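Local coordinates for halocarboxylic acid dehalogenase DehI (Pseudomonas putida, PDB 3BJX), which probably hydrolyses the carbon-halogen bond of alpha-haloacids, releasing halide, as a group I dehalogenase, at residues 146-151 and 252-257; 136-141 and 245-250; 76-81 and 159-164; 61-66 and 259-264. All coordinates share one frame; numbering follows the deposited sequence.

Contact 1 of 4, residues 146-151 and 252-257; sequences RPVGGA and GSAGVQ
Val148 and Ala254 supply the apolar part of this loop-to-loop contact, with CG1 of Val148 3.7 Å from CB of Ala254. With CG1 anti to the backbone N (chi1 175°), it is this branch of the valine that meets the alanine methyl. Both residues also rest on Ala138 of helix 112-143.

Backbone groups provide the polar part, and Gly252 is at its centre. Its O receives a weak, bent bond from Gly150 N at 2.7 Å, and Gly149 CA adds a CA-H...O approach to Gly252 O at 3.4 Å. One water donates to Ala151 O at 2.6 Å and accepts from Gly252 N at 3.1 Å, bridging the two loops at this end of the contact. Gly149, Gly150 and Gly252 all have positive phi, and a CB on Gly149 would collide with Gly252 O.

Gln257 makes a looser approach. Its chain bends at chi2 and carries NE2 to 3.6 Å from Arg146 O. The Arg146 side chain itself leads away, forming salt bridges with Glu141 and with Asp194 of the second subunit.

The whole illustrates how connecting loops can pair in an all-helical fold: two glycine-rich, irregular segments following helices 112-143 and 230-248 run roughly antiparallel, without building a regular sheet.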
# COMPACT_ATOMS: atom_id res chain seq x y z
N ARG A 146 12.75 -8.01 -7.49
CA ARG A 146 12.26 -9.35 -7.76
C ARG A 146 12.08 -9.47 -9.27
O ARG A 146 11.84 -8.46 -9.95
CB ARG A 146 11.00 -9.69 -6.94
CG ARG A 146 11.33 -10.04 -5.47
CD ARG A 146 10.10 -10.52 -4.67
NE ARG A 146 9.09 -9.47 -4.52
CZ ARG A 146 8.99 -8.64 -3.48
NH1 ARG A 146 9.83 -8.72 -2.45
NH2 ARG A 146 8.02 -7.72 -3.48
N PRO A 147 12.23 -10.70 -9.80
CA PRO A 147 12.28 -10.86 -11.26
C PRO A 147 10.96 -10.59 -12.01
O PRO A 147 9.86 -10.92 -11.54
CB PRO A 147 12.78 -12.30 -11.44
CG PRO A 147 12.37 -13.00 -10.20
CD PRO A 147 12.41 -11.98 -9.09
N VAL A 148 11.09 -9.98 -13.17
CA VAL A 148 9.94 -9.65 -13.97
C VAL A 148 10.23 -10.17 -15.38
O VAL A 148 11.15 -9.70 -16.03
CB VAL A 148 9.66 -8.13 -13.95
CG1 VAL A 148 8.55 -7.80 -14.88
CG2 VAL A 148 9.27 -7.71 -12.58
N GLY A 149 9.45 -11.16 -15.82
CA GLY A 149 9.63 -11.75 -17.14
C GLY A 149 10.84 -12.64 -17.31
O GLY A 149 11.41 -13.13 -16.33
N GLY A 150 11.25 -12.81 -18.57
CA GLY A 150 12.37 -13.69 -18.94
C GLY A 150 11.86 -15.11 -19.10
O GLY A 150 12.64 -16.06 -19.19
N ALA A 151 10.55 -15.25 -19.12
CA ALA A 151 9.94 -16.57 -19.16
C ALA A 151 10.02 -17.17 -20.56
O ALA A 151 10.23 -16.45 -21.55
CB ALA A 151 8.51 -16.51 -18.67
N GLY A 252 10.18 -11.63 -22.34
CA GLY A 252 11.01 -10.44 -22.36
C GLY A 252 11.16 -9.83 -20.99
O GLY A 252 11.15 -10.53 -19.98
N SER A 253 11.31 -8.51 -20.95
CA SER A 253 11.52 -7.77 -19.71
C SER A 253 10.51 -6.64 -19.61
O SER A 253 9.98 -6.15 -20.62
CB SER A 253 12.94 -7.19 -19.67
OG SER A 253 13.89 -8.24 -19.76
N ALA A 254 10.25 -6.23 -18.37
CA ALA A 254 9.38 -5.13 -18.08
C ALA A 254 9.92 -4.49 -16.82
O ALA A 254 10.78 -5.06 -16.13
CB ALA A 254 7.97 -5.62 -17.87
N GLY A 255 9.45 -3.28 -16.52
CA GLY A 255 9.87 -2.57 -15.32
C GLY A 255 11.31 -2.11 -15.37
O GLY A 255 11.96 -2.19 -16.41
N VAL A 256 11.79 -1.60 -14.24
CA VAL A 256 13.20 -1.18 -14.07
C VAL A 256 13.60 -1.37 -12.60
O VAL A 256 12.89 -0.94 -11.68
CB VAL A 256 13.51 0.27 -14.68
CG1 VAL A 256 12.47 1.31 -14.32
CG2 VAL A 256 14.91 0.76 -14.35
N GLN A 257 14.72 -2.07 -12.39
CA GLN A 257 15.17 -2.47 -11.05
C GLN A 257 15.64 -1.23 -10.30
O GLN A 257 16.14 -0.28 -10.93
CB GLN A 257 16.28 -3.51 -11.14
CG GLN A 257 15.96 -4.74 -12.01
CD GLN A 257 15.38 -5.91 -11.22
OE1 GLN A 257 16.01 -6.40 -10.26
NE2 GLN A 257 14.20 -6.39 -11.63
O HOH W 1 11.69 -14.35 -22.18

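Contact 2 of 4, residues 136-141 and 245-250; sequences ITALSE and ELVRGL
Helix-to-helix packing in an all-alpha fold is exemplified where Val247, in the last turn of helix 230-248, presses against Thr137 and Ala138 near the end of helix 112-143, with a salt bridge between Glu141 and Arg248 beside it. The valine spreads both branches over the opposing backbone. Its CG1 comes within 3.7 Å of Thr137 CB and equally close to Ala138 N, while Val247 CG2 lies 4.0 Å from Ala138 CA. The small alanine lets the chains draw near, its CA only 5.7 Å from the CA of Val247. Thr137 turns OG1 back along its own helix to Leu133 O; CG2, anti to the backbone N, is thereby presented to Val247 CG1 at 3.8 Å.

The charged pair is not coplanar. Glu141 and Arg248 cross at about a right angle, and the carboxylate and guanidinium planes are 50° apart. Glu141 OE2 also pairs with Arg146 and OE1 with Arg244, while Arg248 reaches Pro147 O and a bound sulfate, probably from the crystallisation liquor. Tyr197 of the second subunit packs on both members of the pair. Replacing Glu141 by an alanine would probably leave Arg146, Arg244 and Arg248 without their shared carboxylate, three like charges with less to offset them. In the bond that spans the helices, Arg248 NH2 points nearly straight (163°) at Glu141 OE2 over 2.9 Å, staying close to the guanidinium plane yet meeting the oxygen from 39° above the carboxylate plane.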
# COMPACT_ATOMS: atom_id res chain seq x y z
N ILE A 136 1.67 -1.64 -13.48
CA ILE A 136 2.00 -1.23 -12.11
C ILE A 136 2.66 -2.36 -11.30
O ILE A 136 3.60 -2.11 -10.54
CB ILE A 136 0.74 -0.65 -11.40
CG1 ILE A 136 0.27 0.68 -12.07
CG2 ILE A 136 0.90 -0.54 -9.90
CD1 ILE A 136 1.36 1.65 -12.44
N THR A 137 2.16 -3.59 -11.49
CA THR A 137 2.81 -4.80 -10.94
C THR A 137 4.20 -5.08 -11.53
O THR A 137 5.11 -5.39 -10.76
CB THR A 137 1.92 -6.07 -11.03
OG1 THR A 137 0.62 -5.76 -10.53
CG2 THR A 137 2.50 -7.22 -10.18
N ALA A 138 4.39 -4.97 -12.86
CA ALA A 138 5.74 -5.15 -13.45
C ALA A 138 6.71 -4.12 -12.87
O ALA A 138 7.84 -4.45 -12.46
CB ALA A 138 5.72 -5.06 -14.97
N LEU A 139 6.25 -2.87 -12.81
CA LEU A 139 6.98 -1.78 -12.18
C LEU A 139 7.26 -1.97 -10.69
O LEU A 139 8.34 -1.67 -10.26
CB LEU A 139 6.27 -0.45 -12.43
CG LEU A 139 6.02 0.08 -13.86
CD1 LEU A 139 5.63 1.53 -13.81
CD2 LEU A 139 7.19 -0.14 -14.80
N SER A 140 6.28 -2.43 -9.90
CA SER A 140 6.44 -2.50 -8.46
C SER A 140 7.38 -3.63 -8.11
O SER A 140 8.27 -3.48 -7.25
CB SER A 140 5.10 -2.71 -7.77
OG SER A 140 5.28 -2.87 -6.36
N GLU A 141 7.20 -4.75 -8.79
CA GLU A 141 7.98 -5.95 -8.53
C GLU A 141 9.49 -5.75 -8.80
O GLU A 141 10.34 -6.16 -8.00
CB GLU A 141 7.39 -7.09 -9.36
CG GLU A 141 7.38 -8.46 -8.72
CD GLU A 141 6.87 -8.50 -7.29
OE1 GLU A 141 5.93 -7.77 -6.93
OE2 GLU A 141 7.42 -9.31 -6.53
N GLU A 245 2.08 -13.08 -10.29
CA GLU A 245 2.51 -14.28 -11.00
C GLU A 245 2.54 -14.03 -12.50
O GLU A 245 3.48 -14.44 -13.20
CB GLU A 245 1.60 -15.47 -10.71
CG GLU A 245 1.51 -15.85 -9.24
CD GLU A 245 0.36 -16.77 -8.94
OE1 GLU A 245 -0.53 -16.90 -9.79
OE2 GLU A 245 0.33 -17.36 -7.86
N LEU A 246 1.49 -13.38 -13.00
CA LEU A 246 1.41 -13.08 -14.41
C LEU A 246 2.62 -12.25 -14.86
O LEU A 246 3.14 -12.51 -15.95
CB LEU A 246 0.06 -12.42 -14.79
CG LEU A 246 -1.11 -13.41 -14.81
CD1 LEU A 246 -2.44 -12.71 -14.74
CD2 LEU A 246 -1.04 -14.31 -16.03
N VAL A 247 3.09 -11.29 -14.06
CA VAL A 247 4.28 -10.53 -14.52
C VAL A 247 5.59 -11.32 -14.49
O VAL A 247 6.49 -11.01 -15.27
CB VAL A 247 4.47 -9.07 -13.93
CG1 VAL A 247 3.13 -8.37 -13.73
CG2 VAL A 247 5.33 -9.05 -12.66
N ARG A 248 5.69 -12.32 -13.61
CA ARG A 248 6.85 -13.24 -13.58
C ARG A 248 6.99 -14.02 -14.86
O ARG A 248 8.11 -14.26 -15.31
CB ARG A 248 6.71 -14.28 -12.48
CG ARG A 248 6.86 -13.77 -11.12
CD ARG A 248 8.27 -13.91 -10.54
NE ARG A 248 8.14 -13.53 -9.13
CZ ARG A 248 8.14 -12.28 -8.67
NH1 ARG A 248 8.34 -11.24 -9.47
NH2 ARG A 248 7.95 -12.07 -7.39
N GLY A 249 5.84 -14.43 -15.41
CA GLY A 249 5.76 -15.28 -16.60
C GLY A 249 5.79 -14.47 -17.88
O GLY A 249 5.69 -15.03 -18.98
N LEU A 250 5.95 -13.16 -17.77
CA LEU A 250 6.00 -12.34 -18.98
C LEU A 250 7.15 -12.80 -19.88
O LEU A 250 8.19 -13.24 -19.38
CB LEU A 250 6.15 -10.86 -18.63
CG LEU A 250 4.89 -10.01 -18.49
CD1 LEU A 250 5.24 -8.66 -17.88
CD2 LEU A 250 4.22 -9.80 -19.85

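Contact 3 of 4, residues 76-81 and 159-164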
# COMPACT_ATOMS: atom_id res chain seq x y z
N ILE A 76 2.36 -5.31 -25.07
CA ILE A 76 1.58 -5.50 -26.31
C ILE A 76 1.57 -6.94 -26.81
O ILE A 76 1.10 -7.21 -27.91
CB ILE A 76 2.03 -4.61 -27.47
CG1 ILE A 76 3.51 -4.31 -27.37
CG2 ILE A 76 1.20 -3.35 -27.51
CD1 ILE A 76 4.29 -4.74 -28.59
N THR A 77 2.11 -7.84 -26.00
CA THR A 77 2.12 -9.24 -26.34
C THR A 77 0.72 -9.80 -26.12
O THR A 77 -0.03 -9.31 -25.27
CB THR A 77 3.17 -10.03 -25.51
OG1 THR A 77 2.78 -10.09 -24.14
CG2 THR A 77 4.56 -9.39 -25.62
N ARG A 78 0.36 -10.81 -26.93
CA ARG A 78 -0.81 -11.62 -26.69
C ARG A 78 -0.82 -12.14 -25.24
O ARG A 78 -1.88 -12.17 -24.62
CB ARG A 78 -0.87 -12.77 -27.70
CG ARG A 78 -1.94 -13.85 -27.44
CD ARG A 78 -3.39 -13.36 -27.61
NE ARG A 78 -3.59 -12.80 -28.94
CZ ARG A 78 -4.48 -11.86 -29.25
NH1 ARG A 78 -5.25 -11.34 -28.32
NH2 ARG A 78 -4.55 -11.42 -30.50
N TYR A 79 0.34 -12.53 -24.73
CA TYR A 79 0.48 -12.92 -23.33
C TYR A 79 -0.13 -11.87 -22.41
O TYR A 79 -1.01 -12.19 -21.62
CB TYR A 79 1.95 -13.21 -22.94
CG TYR A 79 2.12 -13.65 -21.48
CD1 TYR A 79 2.44 -14.96 -21.16
CD2 TYR A 79 1.94 -12.74 -20.42
CE1 TYR A 79 2.59 -15.38 -19.80
CE2 TYR A 79 2.09 -13.13 -19.08
CZ TYR A 79 2.41 -14.45 -18.78
OH TYR A 79 2.55 -14.82 -17.46
N ALA A 80 0.32 -10.62 -22.52
CA ALA A 80 -0.18 -9.56 -21.66
C ALA A 80 -1.69 -9.35 -21.80
O ALA A 80 -2.38 -9.06 -20.81
CB ALA A 80 0.57 -8.28 -21.89
N GLU A 81 -2.21 -9.51 -23.02
CA GLU A 81 -3.65 -9.35 -23.28
C GLU A 81 -4.47 -10.49 -22.63
O GLU A 81 -5.49 -10.24 -21.99
CB GLU A 81 -3.91 -9.25 -24.79
CG GLU A 81 -5.33 -8.85 -25.18
CD GLU A 81 -5.62 -7.38 -24.99
OE1 GLU A 81 -4.67 -6.56 -25.03
OE2 GLU A 81 -6.82 -7.04 -24.82
N ALA A 159 3.69 -12.94 -29.88
CA ALA A 159 3.16 -12.12 -30.96
C ALA A 159 2.57 -10.87 -30.35
O ALA A 159 2.07 -10.90 -29.24
CB ALA A 159 2.10 -12.89 -31.77
N SER A 160 2.63 -9.76 -31.07
CA SER A 160 2.02 -8.55 -30.55
C SER A 160 0.65 -8.28 -31.14
O SER A 160 0.30 -8.81 -32.20
CB SER A 160 2.95 -7.34 -30.67
OG SER A 160 3.76 -7.44 -31.81
N ILE A 161 -0.12 -7.49 -30.42
CA ILE A 161 -1.40 -6.98 -30.86
C ILE A 161 -1.17 -5.55 -31.45
O ILE A 161 -0.18 -4.89 -31.10
CB ILE A 161 -2.41 -6.95 -29.67
CG1 ILE A 161 -1.99 -5.88 -28.64
CG2 ILE A 161 -2.54 -8.36 -29.02
CD1 ILE A 161 -2.83 -5.84 -27.39
N PRO A 162 -2.07 -5.08 -32.36
CA PRO A 162 -1.96 -3.72 -32.89
C PRO A 162 -2.14 -2.56 -31.88
O PRO A 162 -3.03 -2.60 -31.01
CB PRO A 162 -3.06 -3.69 -33.96
CG PRO A 162 -4.04 -4.71 -33.52
CD PRO A 162 -3.19 -5.81 -32.99
N LYS A 163 -1.29 -1.54 -32.01
CA LYS A 163 -1.45 -0.26 -31.32
C LYS A 163 -2.60 0.53 -31.95
O LYS A 163 -2.85 0.42 -33.16
CB LYS A 163 -0.20 0.61 -31.46
CG LYS A 163 0.99 0.27 -30.58
CD LYS A 163 1.78 1.56 -30.35
CE LYS A 163 3.28 1.34 -30.17
NZ LYS A 163 4.04 2.64 -30.01
N GLY A 164 -3.27 1.35 -31.13
CA GLY A 164 -4.36 2.22 -31.56
C GLY A 164 -5.58 1.97 -30.71
O GLY A 164 -5.50 1.24 -29.73
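The guanidinium of Arg78 has the CG2 methyl of Ile161 over one face, 3.8 Å above the plane and offset toward the rim, nearest to NH2. The other flat group, the Glu81 carboxylate, brings OE1 to 3.1 Å from Ile161 CD1; its oxygens are engaged by Lys131 and Tyr127. A chi1 of 69° sets CG1 of Ile161 between backbone N and carbonyl carbon, sending CD1 to Glu81, while CG2, anti to the carbonyl carbon, faces Arg78. A glycine in place of Ile161 would probably uncover that guanidinium face and open a gap beside Glu81. Beside this, Ile76 CD1 touches Ser160 CB at 3.6 Å.

Two backbone bonds clasp the segments: Ile161 N to Ile76 O at 2.8 Å, and Arg78 N to Ala159 O at 2.9 Å. Both lie nearly along the C=O axis. Between them Thr77 and Ser160 form a non-hydrogen-bonded antiparallel pair.

Thr77 is also the N-cap of helix 78-90, its OG1 accepting from Ala80 N at 3.0 Å and hydrogen-bonding Ala74 O as well. This contact thus exemplifies a capped helix start whose first turn gains a further acceptor, Ala159 O, from an isolated antiparallel beta bridge in a helical fold.

Contact 4 of 4, residues 61-66 and 259-264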
# COMPACT_ATOMS: atom_id res chain seq x y z
N PRO A 61 11.07 12.59 -10.98
CA PRO A 61 11.93 12.95 -12.12
C PRO A 61 12.51 11.75 -12.88
O PRO A 61 13.12 10.88 -12.27
CB PRO A 61 13.04 13.77 -11.47
CG PRO A 61 12.40 14.34 -10.24
CD PRO A 61 11.52 13.22 -9.73
N GLY A 62 12.26 11.73 -14.18
CA GLY A 62 12.83 10.77 -15.12
C GLY A 62 12.17 9.39 -15.18
O GLY A 62 12.37 8.65 -16.16
N TYR A 63 11.41 9.04 -14.15
CA TYR A 63 11.03 7.65 -13.95
C TYR A 63 10.17 7.06 -15.05
O TYR A 63 10.57 6.08 -15.67
CB TYR A 63 10.36 7.41 -12.57
CG TYR A 63 9.93 5.97 -12.40
CD1 TYR A 63 10.88 4.93 -12.43
CD2 TYR A 63 8.59 5.65 -12.24
CE1 TYR A 63 10.49 3.59 -12.29
CE2 TYR A 63 8.19 4.32 -12.11
CZ TYR A 63 9.14 3.29 -12.14
OH TYR A 63 8.72 1.98 -12.01
N LEU A 64 9.01 7.67 -15.27
CA LEU A 64 7.94 7.06 -16.09
C LEU A 64 8.32 6.91 -17.56
O LEU A 64 8.04 5.88 -18.15
CB LEU A 64 6.60 7.81 -15.91
CG LEU A 64 5.44 7.35 -16.83
CD1 LEU A 64 4.88 5.99 -16.35
CD2 LEU A 64 4.30 8.38 -17.00
N PRO A 65 8.96 7.94 -18.17
CA PRO A 65 9.38 7.72 -19.55
C PRO A 65 10.28 6.50 -19.72
O PRO A 65 10.10 5.73 -20.68
CB PRO A 65 10.15 9.01 -19.88
CG PRO A 65 9.47 10.05 -19.01
CD PRO A 65 9.25 9.31 -17.72
N LEU A 66 11.22 6.32 -18.78
CA LEU A 66 12.14 5.19 -18.79
C LEU A 66 11.40 3.90 -18.47
O LEU A 66 11.46 2.96 -19.26
CB LEU A 66 13.29 5.41 -17.81
CG LEU A 66 14.21 4.21 -17.56
CD1 LEU A 66 15.23 4.00 -18.69
CD2 LEU A 66 14.90 4.38 -16.22
N SER A 259 18.16 -0.74 -8.33
CA SER A 259 19.59 -0.52 -8.47
C SER A 259 19.92 0.39 -9.67
O SER A 259 20.85 1.20 -9.61
CB SER A 259 20.34 -1.86 -8.56
OG SER A 259 19.79 -2.71 -9.56
N GLU A 260 19.15 0.27 -10.74
CA GLU A 260 19.42 1.04 -11.95
C GLU A 260 18.94 2.49 -11.90
O GLU A 260 19.16 3.25 -12.84
CB GLU A 260 18.82 0.34 -13.16
CG GLU A 260 19.41 0.79 -14.47
CD GLU A 260 18.74 0.14 -15.65
OE1 GLU A 260 18.35 -1.05 -15.54
OE2 GLU A 260 18.62 0.83 -16.70
N LEU A 261 18.30 2.88 -10.80
CA LEU A 261 17.73 4.22 -10.70
C LEU A 261 18.48 5.06 -9.68
O LEU A 261 18.07 6.18 -9.40
CB LEU A 261 16.25 4.17 -10.35
CG LEU A 261 15.32 3.40 -11.29
CD1 LEU A 261 14.15 2.95 -10.50
CD2 LEU A 261 14.89 4.23 -12.46
N MSE A 262 19.57 4.50 -9.15
CA MSE A 262 20.44 5.18 -8.19
C MSE A 262 21.03 6.48 -8.76
O MSE A 262 21.04 7.50 -8.06
CB MSE A 262 21.56 4.23 -7.73
CG MSE A 262 21.47 3.77 -6.26
SE MSE A 262 19.89 2.70 -5.74
CE MSE A 262 20.54 1.89 -4.08
N SER A 263 21.48 6.44 -10.01
CA SER A 263 21.94 7.63 -10.74
C SER A 263 20.83 8.65 -11.03
O SER A 263 21.08 9.84 -11.19
CB SER A 263 22.57 7.22 -12.08
OG SER A 263 23.93 6.84 -11.93
N MSE A 264 19.59 8.15 -11.10
CA MSE A 264 18.43 8.93 -11.55
C MSE A 264 17.65 9.65 -10.44
O MSE A 264 17.26 10.81 -10.61
CB MSE A 264 17.48 8.01 -12.31
CG MSE A 264 17.47 8.18 -13.81
SE MSE A 264 15.68 7.79 -14.52
CE MSE A 264 14.64 8.48 -13.01
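Leu66 and Leu261 meet methyl to methyl, CD2 of the one lying 3.8 Å from CD2 of the other as the two side chains slide past each other in opposite directions. Leu66 CG is anti to its own backbone N (chi1 171°), which extends the branch toward the 3-10 turn that holds Leu261. The same Leu66 CD2 touches the selenium of Met264, a selenomethionine, at 3.9 Å.

An aromatic edge forms the second kind of contact. Leu261 CD2 sits near the plane of the Tyr63 ring, 4.1 Å from CD1, while Leu261 CD1 lies equally far from Tyr63 CE1. Leu273 and Leu277 of helix 267-299 and Val256, earlier in the same loop as Leu261, also pack on this tyrosine.

Finally, the Met264 methyl is modelled against backbone. With bends at chi2 and chi3, CE is placed tightly, 3.4 Å from Gly62 C and 3.5 Å from Tyr63 N, and its exact position is uncertain. Gly62, the N-cap of helix 63-71, has positive phi, which favours glycine.

No hydrogen bond joins the two segments; Glu260 instead makes a salt bridge with Arg70, farther along helix 63-71. The chemistry therefore implies an attachment governed by shape: methyl, selenium and ring-edge contacts hold the segment 259-264 to the helix start without the directional demands of polar bonds.

How the contacts relate
Contacts 1 and 2 are practically one site, their centres about 7 Å apart. Arg146 NE reaches Glu141 OE2 at 2.6 Å, and Arg248 NH1 lies 2.6 Å from Pro147 O, a probable hydrogen bond. Contact 4 touches contact 1 through Val256 of 252-257, whose CG1 is 3.6 Å from Tyr63 CE1. Tyr79 OH of contact 3 probably hydrogen-bonds Leu246 O of contact 2 at 2.8 Å. Contacts 3 and 4 do not touch, their centres being about 26 Å apart, although helices 63-71 and 78-90 are consecutive. Sulfate lies about 3 Å from the Arg248 side chain (contact 2) and about 4 Å from that of Leu66 (contact 4). Parts of contacts 1, 2 and 4 also face the second subunit.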